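Local coordinates for protein PHOX (Pseudomonas fluorescens, PDB 4A9V) that probably hydrolyses phosphate monoesters as an alkaline phosphatase, using an iron-calcium cofactor held in a beta-propeller, at residues N89-L97 with I549-G557; M103-L114 with E224-F234. All blocks are in the same frame, centred on the assembly; numbering follows the deposited sequence. Where two conformers were deposited one is given.

Following the chain from the N terminus, strand 82-89 ends at Asn89, the first residue of contact 1. Helix 94-97 follows, and then the loop from Met103 and helix 107-115 supply the first half of contact 2. About 110 residues later the loop 224-234 returns to that loop and helix and closes contact 2. The chain completes most of the propeller before strand 544-550 and the turns after it meet 89-97, closing contact 1. The smaller loop thus lies wholly within the larger one. Contact 1 joins early and late sheets beside the diiron group; contact 2 lies farther out. Tyr94 OH connects the two, 2.7 Å from Ile225 O in a probable hydrogen bond.

Contact 1. Residues N89-L97 with I549-G557; sequences NEYTNYRYL and IQHPGENGG. With FEO (mu-oxo-diiron), chain S.
Gly553 O is gripped by two donors, Tyr96 OH and Gly556 N, which reach it from opposite faces of its carbonyl plane. The Tyr96 OH bond to Gly553 O crosses the contact and is short, at 2.6 Å. The carbonyl oxygen lies at the edge of the tyrosine ring, near the ring plane. The Gly556 N bond belongs to the type I turn from Gly553 to Gly556. Beside it, the Arg95 guanidinium lays one face over Gly556, with NH2 3.6 Å from Gly556 CA.

Farther inward, Tyr91 OH sits 3.1 Å from His551 CD2. The same hydroxyl is 2.6 Å from water 2, which donates to Glu554 OE1. A chi1 of 69° sets the Tyr91 ring between its own backbone N and carbonyl carbon and brings the hydroxyl to this spot. His551 NE2 bonds outward to Glu532, which binds lithium here and calcium in another structure of this protein.

At the inner end, Glu90 OE2 binds an iron of the mu-oxo-diiron group at 2.0 Å. Its other oxygen, OE1, takes a weak bond from Gln550 NE2 at 3.3 Å. The stronger polar partner of the Gln550 side chain is Asn67. Water 1 also lies 2.7 Å from both Glu90 OE1 and Gln550 OE1. Cys179 and Glu194 share this iron. Gln550 thus sits in the second shell, where it and water 1 may help to orient the iron-bound carboxylate.

Contact 2. Residues M103-L114 with E224-F234; sequences MPQSAEDVRKAL and EINWHPFDPRF
This is a mainly apolar helix-to-loop packing contact in the outer part of the beta-propeller, away from the metal sites. Helix 107-115 lies against the loop that leads from helix 211-216 towards strand 249-252. The Trp227 indole lies between helix side chains and Ile225 of its own segment. Val110 CG1 makes a CH-pi contact over its five-membered ring, 4.1 Å from the centroid. Leu114 CG makes another over the six-membered ring at 4.0 Å. Ile225 CG2 lies over the opposite face, offset toward the rim. Val110 points CG1 at the indole because its chi1 of 171° sets that methyl anti to the backbone N. Pro104 CG meets the indole at its edge, near the ring plane, while Ala113 CB comes within 3.5 Å of Trp227 NE1. Leu114 CD1 reaches on to the Phe234 ring.

Phe230 packs against the start of the helix. One face of its ring lies over the backbone of Gln105 and Ser106. Ser106 is the N-cap, and its OG accepts from Asp109 N at 2.9 Å. Asp109 OD2 in turn accepts from Gln105 N. These bonds hold the helix start against which Phe230 rests.

Polar links across the contact are few. Water 5 donates to Pro104 O and Asn226 O, at 2.8 Å each. Asn226 ND2 gives a weak hydrogen bond to Met103 SD, 3.4 Å long with an angle of 159°.

Contact 1. Residues N89-L97 with I549-G557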
loop_
_atom_site.group_PDB
_atom_site.type_symbol
_atom_site.label_atom_id
_atom_site.label_comp_id
_atom_site.label_asym_id
_atom_site.label_seq_id
_atom_site.Cartn_x
_atom_site.Cartn_y
_atom_site.Cartn_z
ATOM N N ASN A 89 -4.230 -2.923 -8.111
ATOM C CA ASN A 89 -5.684 -2.889 -8.096
ATOM C C ASN A 89 -6.152 -3.653 -6.867
ATOM O O ASN A 89 -5.997 -4.873 -6.793
ATOM C CB ASN A 89 -6.209 -3.550 -9.379
ATOM C CG ASN A 89 -5.781 -2.803 -10.621
ATOM O OD1 ASN A 89 -5.057 -3.331 -11.466
ATOM N ND2 ASN A 89 -6.230 -1.557 -10.740
ATOM N N GLU A 90 -6.601 -2.931 -5.848
ATOM C CA GLU A 90 -6.699 -3.524 -4.516
ATOM C C GLU A 90 -7.955 -4.370 -4.309
ATOM O O GLU A 90 -7.893 -5.440 -3.711
ATOM C CB GLU A 90 -6.602 -2.448 -3.439
ATOM C CG GLU A 90 -6.429 -3.045 -2.049
ATOM C CD GLU A 90 -6.415 -2.016 -0.942
ATOM O OE1 GLU A 90 -7.261 -1.100 -0.973
ATOM O OE2 GLU A 90 -5.596 -2.175 0.000
ATOM N N TYR A 91 -9.110 -3.862 -4.721
ATOM C CA TYR A 91 -10.371 -4.555 -4.479
ATOM C C TYR A 91 -11.403 -3.972 -5.424
ATOM O O TYR A 91 -11.043 -3.252 -6.362
ATOM C CB TYR A 91 -10.789 -4.485 -2.994
ATOM C CG TYR A 91 -11.210 -3.125 -2.483
ATOM C CD1 TYR A 91 -10.272 -2.141 -2.194
ATOM C CD2 TYR A 91 -12.532 -2.865 -2.170
ATOM C CE1 TYR A 91 -10.644 -0.933 -1.634
ATOM C CE2 TYR A 91 -12.918 -1.656 -1.621
ATOM C CZ TYR A 91 -11.966 -0.699 -1.340
ATOM O OH TYR A 91 -12.319 0.521 -0.807
ATOM N N THR A 92 -12.659 -4.354 -5.255
ATOM C CA THR A 92 -13.690 -3.886 -6.167
ATOM C C THR A 92 -14.938 -3.477 -5.407
ATOM O O THR A 92 -15.095 -3.778 -4.229
ATOM C CB THR A 92 -13.998 -4.928 -7.270
ATOM O OG1 THR A 92 -14.908 -4.372 -8.232
ATOM C CG2 THR A 92 -14.597 -6.195 -6.683
ATOM N N ASN A 93 -15.794 -2.733 -6.091
ATOM C CA ASN A 93 -16.971 -2.128 -5.488
ATOM C C ASN A 93 -18.211 -2.778 -6.088
ATOM O O ASN A 93 -18.549 -2.514 -7.244
ATOM C CB ASN A 93 -16.968 -0.639 -5.815
ATOM C CG ASN A 93 -15.625 0.008 -5.520
ATOM O OD1 ASN A 93 -15.155 -0.014 -4.385
ATOM N ND2 ASN A 93 -14.974 0.532 -6.551
ATOM N N TYR A 94 -18.793 -3.737 -5.377
ATOM C CA TYR A 94 -19.867 -4.541 -5.950
ATOM C C TYR A 94 -21.035 -3.681 -6.456
ATOM O O TYR A 94 -21.706 -4.055 -7.413
ATOM C CB TYR A 94 -20.381 -5.572 -4.941
ATOM C CG TYR A 94 -19.390 -6.661 -4.562
ATOM C CD1 TYR A 94 -18.326 -7.000 -5.384
ATOM C CD2 TYR A 94 -19.566 -7.399 -3.404
ATOM C CE1 TYR A 94 -17.480 -8.051 -5.069
ATOM C CE2 TYR A 94 -18.737 -8.463 -3.091
ATOM C CZ TYR A 94 -17.726 -8.814 -3.954
ATOM O OH TYR A 94 -16.861 -9.847 -3.665
ATOM N N ARG A 95 -21.285 -2.540 -5.817
ATOM C CA ARG A 95 -22.381 -1.682 -6.263
ATOM C C ARG A 95 -22.213 -1.202 -7.694
ATOM O O ARG A 95 -23.202 -0.885 -8.357
ATOM C CB ARG A 95 -22.598 -0.501 -5.314
ATOM C CG ARG A 95 -21.556 0.596 -5.393
ATOM C CD ARG A 95 -21.774 1.651 -4.316
ATOM N NE ARG A 95 -23.057 2.331 -4.481
ATOM C CZ ARG A 95 -23.854 2.686 -3.478
ATOM N NH1 ARG A 95 -23.452 2.539 -2.223
ATOM N NH2 ARG A 95 -24.972 3.346 -3.729
ATOM N N TYR A 96 -20.969 -1.153 -8.165
ATOM C CA TYR A 96 -20.660 -0.709 -9.522
ATOM C C TYR A 96 -20.214 -1.852 -10.435
ATOM O O TYR A 96 -20.306 -1.738 -11.652
ATOM C CB TYR A 96 -19.610 0.405 -9.504
ATOM C CG TYR A 96 -20.005 1.590 -8.657
ATOM C CD1 TYR A 96 -21.208 2.242 -8.863
ATOM C CD2 TYR A 96 -19.160 2.076 -7.670
ATOM C CE1 TYR A 96 -21.574 3.322 -8.089
ATOM C CE2 TYR A 96 -19.510 3.171 -6.903
ATOM C CZ TYR A 96 -20.731 3.773 -7.102
ATOM O OH TYR A 96 -21.132 4.834 -6.325
ATOM N N LEU A 97 -19.692 -2.932 -9.871
ATOM C CA LEU A 97 -19.074 -3.977 -10.674
ATOM C C LEU A 97 -20.116 -4.770 -11.468
ATOM O O LEU A 97 -19.885 -5.135 -12.620
ATOM C CB LEU A 97 -18.260 -4.919 -9.784
ATOM C CG LEU A 97 -17.560 -6.070 -10.513
ATOM C CD1 LEU A 97 -16.578 -5.550 -11.555
ATOM C CD2 LEU A 97 -16.863 -6.986 -9.520
ATOM N N ILE A 549 -6.893 8.124 -7.412
ATOM C CA ILE A 549 -8.163 8.401 -6.776
ATOM C C ILE A 549 -8.926 7.083 -6.727
ATOM O O ILE A 549 -9.325 6.540 -7.758
ATOM C CB ILE A 549 -8.960 9.439 -7.592
ATOM C CG1 ILE A 549 -8.188 10.764 -7.702
ATOM C CG2 ILE A 549 -10.339 9.643 -6.988
ATOM C CD1 ILE A 549 -7.825 11.413 -6.382
ATOM N N GLN A 550 -9.001 6.516 -5.531
ATOM C CA GLN A 550 -9.511 5.172 -5.333
ATOM C C GLN A 550 -10.939 5.213 -4.788
ATOM O O GLN A 550 -11.256 6.006 -3.904
ATOM C CB GLN A 550 -8.593 4.400 -4.371
ATOM C CG GLN A 550 -8.860 2.906 -4.327
ATOM C CD GLN A 550 -8.192 2.230 -3.153
ATOM O OE1 GLN A 550 -8.331 2.672 -2.010
ATOM N NE2 GLN A 550 -7.495 1.130 -3.417
ATOM N N HIS A 551 -11.768 4.318 -5.320
ATOM C CA HIS A 551 -13.177 4.173 -4.933
ATOM C C HIS A 551 -13.930 5.472 -4.776
ATOM O O HIS A 551 -14.694 5.635 -3.833
ATOM C CB HIS A 551 -13.348 3.275 -3.694
ATOM C CG HIS A 551 -12.678 3.798 -2.436
ATOM N ND1 HIS A 551 -13.153 4.845 -1.724
ATOM C CD2 HIS A 551 -11.568 3.327 -1.742
ATOM C CE1 HIS A 551 -12.377 5.037 -0.642
ATOM N NE2 HIS A 551 -11.415 4.105 -0.651
ATOM N N PRO A 552 -13.843 6.369 -5.772
ATOM C CA PRO A 552 -14.761 7.499 -5.718
ATOM C C PRO A 552 -16.208 7.028 -5.631
ATOM O O PRO A 552 -16.596 6.071 -6.301
ATOM C CB PRO A 552 -14.494 8.236 -7.036
ATOM C CG PRO A 552 -13.983 7.182 -7.950
ATOM C CD PRO A 552 -13.180 6.257 -7.084
ATOM N N GLY A 553 -16.993 7.669 -4.775
ATOM C CA GLY A 553 -18.394 7.307 -4.640
ATOM C C GLY A 553 -18.618 5.950 -3.988
ATOM O O GLY A 553 -19.632 5.309 -4.237
ATOM N N GLU A 554 -17.772 5.580 -3.030
ATOM C CA GLU A 554 -17.951 4.301 -2.345
ATOM C C GLU A 554 -19.312 4.177 -1.657
ATOM O O GLU A 554 -19.865 3.082 -1.586
ATOM C CB GLU A 554 -16.813 4.037 -1.354
ATOM C CG GLU A 554 -16.818 4.939 -0.133
ATOM C CD GLU A 554 -15.703 4.618 0.853
ATOM O OE1 GLU A 554 -15.038 3.563 0.717
ATOM O OE2 GLU A 554 -15.512 5.422 1.788
ATOM N N ASN A 555 -19.893 5.310 -1.267
ATOM C CA ASN A 555 -21.223 5.327 -0.655
ATOM C C ASN A 555 -22.277 6.000 -1.530
ATOM O O ASN A 555 -23.338 6.385 -1.044
ATOM C CB ASN A 555 -21.166 6.026 0.703
ATOM C CG ASN A 555 -20.345 5.259 1.717
ATOM O OD1 ASN A 555 -20.354 4.029 1.723
ATOM N ND2 ASN A 555 -19.493 5.971 2.443
ATOM N N GLY A 556 -22.007 6.092 -2.826
ATOM C CA GLY A 556 -23.029 6.418 -3.812
ATOM C C GLY A 556 -23.152 7.893 -4.159
ATOM O O GLY A 556 -24.135 8.302 -4.781
ATOM N N GLY A 557 -22.147 8.695 -3.818
ATOM C CA GLY A 557 -22.257 10.147 -3.999
ATOM C C GLY A 557 -21.317 10.810 -5.008
ATOM O O GLY A 557 -21.121 12.026 -4.965
HETATM FE FE1 FEO S . -4.750 -1.073 1.507
HETATM FE FE2 FEO S . -3.629 -0.268 4.695
HETATM O O FEO S . -4.454 0.150 3.000
HETATM O O HOH W 1 -7.936 1.211 0.259
HETATM O O HOH W 2 -14.841 1.090 -0.307
HETATM O O HOH W 3 -5.093 0.759 0.416
HETATM O O HOH W 4 -6.858 -0.880 2.326
#

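Contact 2. Residues M103-L114 with E224-F234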
loop_
_atom_site.group_PDB
_atom_site.type_symbol
_atom_site.label_atom_id
_atom_site.label_comp_id
_atom_site.label_asym_id
_atom_site.label_seq_id
_atom_site.Cartn_x
_atom_site.Cartn_y
_atom_site.Cartn_z
ATOM N N MET A 103 -23.925 -8.800 -3.995
ATOM C CA MET A 103 -22.950 -9.870 -3.815
ATOM C C MET A 103 -22.825 -10.722 -5.070
ATOM O O MET A 103 -23.791 -10.904 -5.796
ATOM C CB MET A 103 -23.359 -10.756 -2.642
ATOM C CG MET A 103 -23.317 -10.032 -1.307
ATOM S SD MET A 103 -21.634 -9.567 -0.869
ATOM C CE MET A 103 -21.925 -8.538 0.569
ATOM N N PRO A 104 -21.678 -11.389 -5.237
ATOM C CA PRO A 104 -21.528 -12.316 -6.350
ATOM C C PRO A 104 -22.621 -13.386 -6.341
ATOM O O PRO A 104 -22.979 -13.896 -5.277
ATOM C CB PRO A 104 -20.153 -12.942 -6.093
ATOM C CG PRO A 104 -19.396 -11.882 -5.356
ATOM C CD PRO A 104 -20.423 -11.210 -4.487
ATOM N N GLN A 105 -23.127 -13.725 -7.525
ATOM C CA GLN A 105 -24.237 -14.668 -7.659
ATOM C C GLN A 105 -23.831 -15.974 -8.320
ATOM O O GLN A 105 -24.678 -16.820 -8.588
ATOM C CB GLN A 105 -25.362 -14.037 -8.471
ATOM C CG GLN A 105 -25.949 -12.815 -7.807
ATOM C CD GLN A 105 -27.093 -12.204 -8.588
ATOM O OE1 GLN A 105 -27.350 -12.555 -9.742
ATOM N NE2 GLN A 105 -27.715 -11.206 -7.996
ATOM N N SER A 106 -22.585 -16.055 -8.766
ATOM C CA SER A 106 -22.159 -17.164 -9.601
ATOM C C SER A 106 -20.647 -17.276 -9.563
ATOM O O SER A 106 -19.954 -16.326 -9.191
ATOM C CB SER A 106 -22.601 -16.931 -11.041
ATOM O OG SER A 106 -21.924 -15.819 -11.595
ATOM N N ALA A 107 -20.144 -18.385 -10.091
ATOM C CA ALA A 107 -18.721 -18.543 -10.348
ATOM C C ALA A 107 -18.178 -17.455 -11.270
ATOM O O ALA A 107 -17.095 -16.927 -11.033
ATOM C CB ALA A 107 -18.438 -19.917 -10.932
ATOM N N GLU A 108 -18.944 -17.093 -12.293
ATOM C CA GLU A 108 -18.516 -16.036 -13.200
ATOM C C GLU A 108 -18.419 -14.687 -12.496
ATOM O O GLU A 108 -17.463 -13.945 -12.714
ATOM C CB GLU A 108 -19.433 -15.955 -14.423
ATOM C CG GLU A 108 -18.980 -16.841 -15.580
ATOM C CD GLU A 108 -17.649 -16.400 -16.178
ATOM O OE1 GLU A 108 -17.560 -15.239 -16.633
ATOM O OE2 GLU A 108 -16.720 -17.240 -16.294
ATOM N N ASP A 109 -19.345 -14.397 -11.582
ATOM C CA ASP A 109 -19.238 -13.154 -10.808
ATOM C C ASP A 109 -17.960 -13.140 -9.960
ATOM O O ASP A 109 -17.306 -12.105 -9.827
ATOM C CB ASP A 109 -20.444 -12.951 -9.887
ATOM C CG ASP A 109 -21.668 -12.377 -10.594
ATOM O OD1 ASP A 109 -21.636 -12.160 -11.828
ATOM O OD2 ASP A 109 -22.688 -12.190 -9.890
ATOM N N VAL A 110 -17.625 -14.273 -9.351
ATOM C CA VAL A 110 -16.411 -14.351 -8.529
ATOM C C VAL A 110 -15.142 -14.218 -9.377
ATOM O O VAL A 110 -14.238 -13.452 -9.039
ATOM C CB VAL A 110 -16.377 -15.659 -7.716
ATOM C CG1 VAL A 110 -15.024 -15.824 -7.041
ATOM C CG2 VAL A 110 -17.499 -15.661 -6.688
ATOM N N ARG A 111 -15.131 -14.868 -10.537
ATOM C CA ARG A 111 -14.044 -14.677 -11.491
ATOM C C ARG A 111 -13.890 -13.210 -11.889
ATOM O O ARG A 111 -12.780 -12.689 -11.996
ATOM C CB ARG A 111 -14.303 -15.524 -12.730
ATOM C CG ARG A 111 -13.199 -15.443 -13.762
ATOM C CD ARG A 111 -13.611 -16.126 -15.046
ATOM N NE ARG A 111 -12.694 -15.789 -16.125
ATOM C CZ ARG A 111 -12.875 -16.142 -17.391
ATOM N NH1 ARG A 111 -13.960 -16.817 -17.745
ATOM N NH2 ARG A 111 -11.978 -15.811 -18.308
ATOM N N LYS A 112 -15.011 -12.519 -12.066
ATOM C CA LYS A 112 -14.996 -11.117 -12.458
ATOM C C LYS A 112 -14.420 -10.222 -11.351
ATOM O O LYS A 112 -13.661 -9.298 -11.629
ATOM C CB LYS A 112 -16.412 -10.680 -12.819
ATOM C CG LYS A 112 -16.555 -9.253 -13.293
ATOM C CD LYS A 112 -17.939 -9.028 -13.874
ATOM C CE LYS A 112 -18.270 -7.557 -13.976
ATOM N NZ LYS A 112 -19.587 -7.328 -14.631
ATOM N N ALA A 113 -14.747 -10.516 -10.093
ATOM C CA ALA A 113 -14.165 -9.792 -8.956
ATOM C C ALA A 113 -12.663 -10.043 -8.866
ATOM O O ALA A 113 -11.886 -9.107 -8.697
ATOM C CB ALA A 113 -14.864 -10.183 -7.658
ATOM N N LEU A 114 -12.247 -11.295 -8.985
ATOM C CA LEU A 114 -10.821 -11.612 -8.949
ATOM C C LEU A 114 -10.069 -10.936 -10.103
ATOM O O LEU A 114 -8.922 -10.505 -9.943
ATOM C CB LEU A 114 -10.633 -13.129 -9.009
ATOM C CG LEU A 114 -10.810 -13.825 -7.659
ATOM C CD1 LEU A 114 -11.185 -15.284 -7.848
ATOM C CD2 LEU A 114 -9.556 -13.716 -6.814
ATOM N N GLU A 224 -17.603 -9.626 3.958
ATOM C CA GLU A 224 -18.540 -9.198 2.927
ATOM C C GLU A 224 -17.905 -9.274 1.541
ATOM O O GLU A 224 -18.248 -8.500 0.650
ATOM C CB GLU A 224 -19.051 -7.782 3.223
ATOM C CG GLU A 224 -19.786 -7.678 4.553
ATOM C CD GLU A 224 -20.207 -6.260 4.904
ATOM O OE1 GLU A 224 -20.047 -5.357 4.058
ATOM O OE2 GLU A 224 -20.767 -6.066 6.005
ATOM N N ILE A 225 -17.118 -10.324 1.321
ATOM C CA ILE A 225 -16.561 -10.614 0.002
ATOM C C ILE A 225 -17.335 -11.755 -0.685
ATOM O O ILE A 225 -17.760 -11.623 -1.840
ATOM C CB ILE A 225 -15.052 -10.944 0.101
ATOM C CG1 ILE A 225 -14.279 -9.770 0.706
ATOM C CG2 ILE A 225 -14.494 -11.325 -1.258
ATOM C CD1 ILE A 225 -14.473 -8.459 -0.020
ATOM N N ASN A 226 -17.520 -12.867 0.025
ATOM C CA ASN A 226 -18.441 -13.918 -0.385
ATOM C C ASN A 226 -18.106 -14.468 -1.771
ATOM O O ASN A 226 -18.973 -14.672 -2.627
ATOM C CB ASN A 226 -19.878 -13.417 -0.263
ATOM C CG ASN A 226 -20.248 -13.099 1.175
ATOM O OD1 ASN A 226 -19.799 -13.778 2.096
ATOM N ND2 ASN A 226 -20.937 -11.984 1.381
ATOM N N TRP A 227 -16.838 -14.848 -1.915
ATOM C CA TRP A 227 -16.385 -15.665 -3.036
ATOM C C TRP A 227 -16.553 -17.139 -2.770
ATOM O O TRP A 227 -16.832 -17.914 -3.684
ATOM C CB TRP A 227 -14.918 -15.380 -3.325
ATOM C CG TRP A 227 -14.647 -13.987 -3.810
ATOM C CD1 TRP A 227 -15.571 -13.023 -4.204
ATOM C CD2 TRP A 227 -13.340 -13.383 -4.007
ATOM N NE1 TRP A 227 -14.929 -11.894 -4.635
ATOM C CE2 TRP A 227 -13.589 -12.021 -4.466
ATOM C CE3 TRP A 227 -12.049 -13.764 -3.702
ATOM C CZ2 TRP A 227 -12.561 -11.128 -4.681
ATOM C CZ3 TRP A 227 -11.019 -12.862 -3.926
ATOM C CH2 TRP A 227 -11.270 -11.571 -4.397
ATOM N N HIS A 228 -16.356 -17.549 -1.521
ATOM C CA HIS A 228 -16.316 -18.968 -1.174
ATOM C C HIS A 228 -17.559 -19.777 -1.482
ATOM O O HIS A 228 -17.444 -20.979 -1.699
ATOM C CB HIS A 228 -15.912 -19.146 0.290
ATOM C CG HIS A 228 -16.885 -18.536 1.270
ATOM N ND1 HIS A 228 -16.865 -17.222 1.594
ATOM C CD2 HIS A 228 -17.916 -19.108 2.004
ATOM C CE1 HIS A 228 -17.877 -16.965 2.445
ATOM N NE2 HIS A 228 -18.518 -18.120 2.696
ATOM N N PRO A 229 -18.746 -19.146 -1.592
ATOM C CA PRO A 229 -19.905 -19.969 -1.959
ATOM C C PRO A 229 -19.872 -20.445 -3.409
ATOM O O PRO A 229 -20.578 -21.392 -3.755
ATOM C CB PRO A 229 -21.093 -19.029 -1.727
ATOM C CG PRO A 229 -20.600 -18.042 -0.726
ATOM C CD PRO A 229 -19.165 -17.825 -1.098
ATOM N N PHE A 230 -19.019 -19.840 -4.232
ATOM C CA PHE A 230 -18.986 -20.162 -5.655
ATOM C C PHE A 230 -17.614 -20.626 -6.139
ATOM O O PHE A 230 -17.517 -21.220 -7.215
ATOM C CB PHE A 230 -19.463 -18.968 -6.480
ATOM C CG PHE A 230 -20.868 -18.547 -6.170
ATOM C CD1 PHE A 230 -21.939 -19.301 -6.614
ATOM C CD2 PHE A 230 -21.114 -17.478 -5.326
ATOM C CE1 PHE A 230 -23.231 -18.983 -6.248
ATOM C CE2 PHE A 230 -22.406 -17.131 -4.984
ATOM C CZ PHE A 230 -23.465 -17.893 -5.434
ATOM N N ASP A 231 -16.558 -20.268 -5.412
ATOM C CA ASP A 231 -15.198 -20.703 -5.751
ATOM C C ASP A 231 -14.565 -21.378 -4.538
ATOM O O ASP A 231 -14.230 -20.716 -3.559
ATOM C CB ASP A 231 -14.342 -19.524 -6.226
ATOM C CG ASP A 231 -12.985 -19.961 -6.734
ATOM O OD1 ASP A 231 -12.546 -21.073 -6.367
ATOM O OD2 ASP A 231 -12.316 -19.166 -7.432
ATOM N N PRO A 232 -14.482 -22.719 -4.561
ATOM C CA PRO A 232 -14.069 -23.438 -3.359
ATOM C C PRO A 232 -12.614 -23.221 -2.962
ATOM O O PRO A 232 -12.231 -23.588 -1.852
ATOM C CB PRO A 232 -14.301 -24.906 -3.720
ATOM C CG PRO A 232 -14.339 -24.951 -5.207
ATOM C CD PRO A 232 -14.901 -23.630 -5.637
ATOM N N ARG A 233 -11.828 -22.565 -3.816
ATOM C CA ARG A 233 -10.465 -22.210 -3.453
ATOM C C ARG A 233 -10.445 -21.341 -2.190
ATOM O O ARG A 233 -9.479 -21.354 -1.436
ATOM C CB ARG A 233 -9.783 -21.495 -4.620
ATOM C CG ARG A 233 -8.312 -21.188 -4.386
ATOM C CD ARG A 233 -7.558 -20.914 -5.676
ATOM N NE ARG A 233 -7.979 -19.681 -6.332
ATOM C CZ ARG A 233 -7.251 -18.569 -6.356
ATOM N NH1 ARG A 233 -6.297 -18.379 -5.455
ATOM N NH2 ARG A 233 -7.498 -17.637 -7.264
ATOM N N PHE A 234 -11.522 -20.592 -1.986
ATOM C CA PHE A 234 -11.642 -19.649 -0.883
ATOM C C PHE A 234 -12.442 -20.201 0.301
ATOM O O PHE A 234 -12.688 -19.482 1.278
ATOM C CB PHE A 234 -12.271 -18.353 -1.399
ATOM C CG PHE A 234 -11.406 -17.636 -2.403
ATOM C CD1 PHE A 234 -10.319 -16.893 -1.988
ATOM C CD2 PHE A 234 -11.530 -17.900 -3.755
ATOM C CE1 PHE A 234 -9.416 -16.383 -2.901
ATOM C CE2 PHE A 234 -10.628 -17.393 -4.678
ATOM C CZ PHE A 234 -9.557 -16.652 -4.246
HETATM O O HOH W 5 -21.756 -14.146 -2.823
#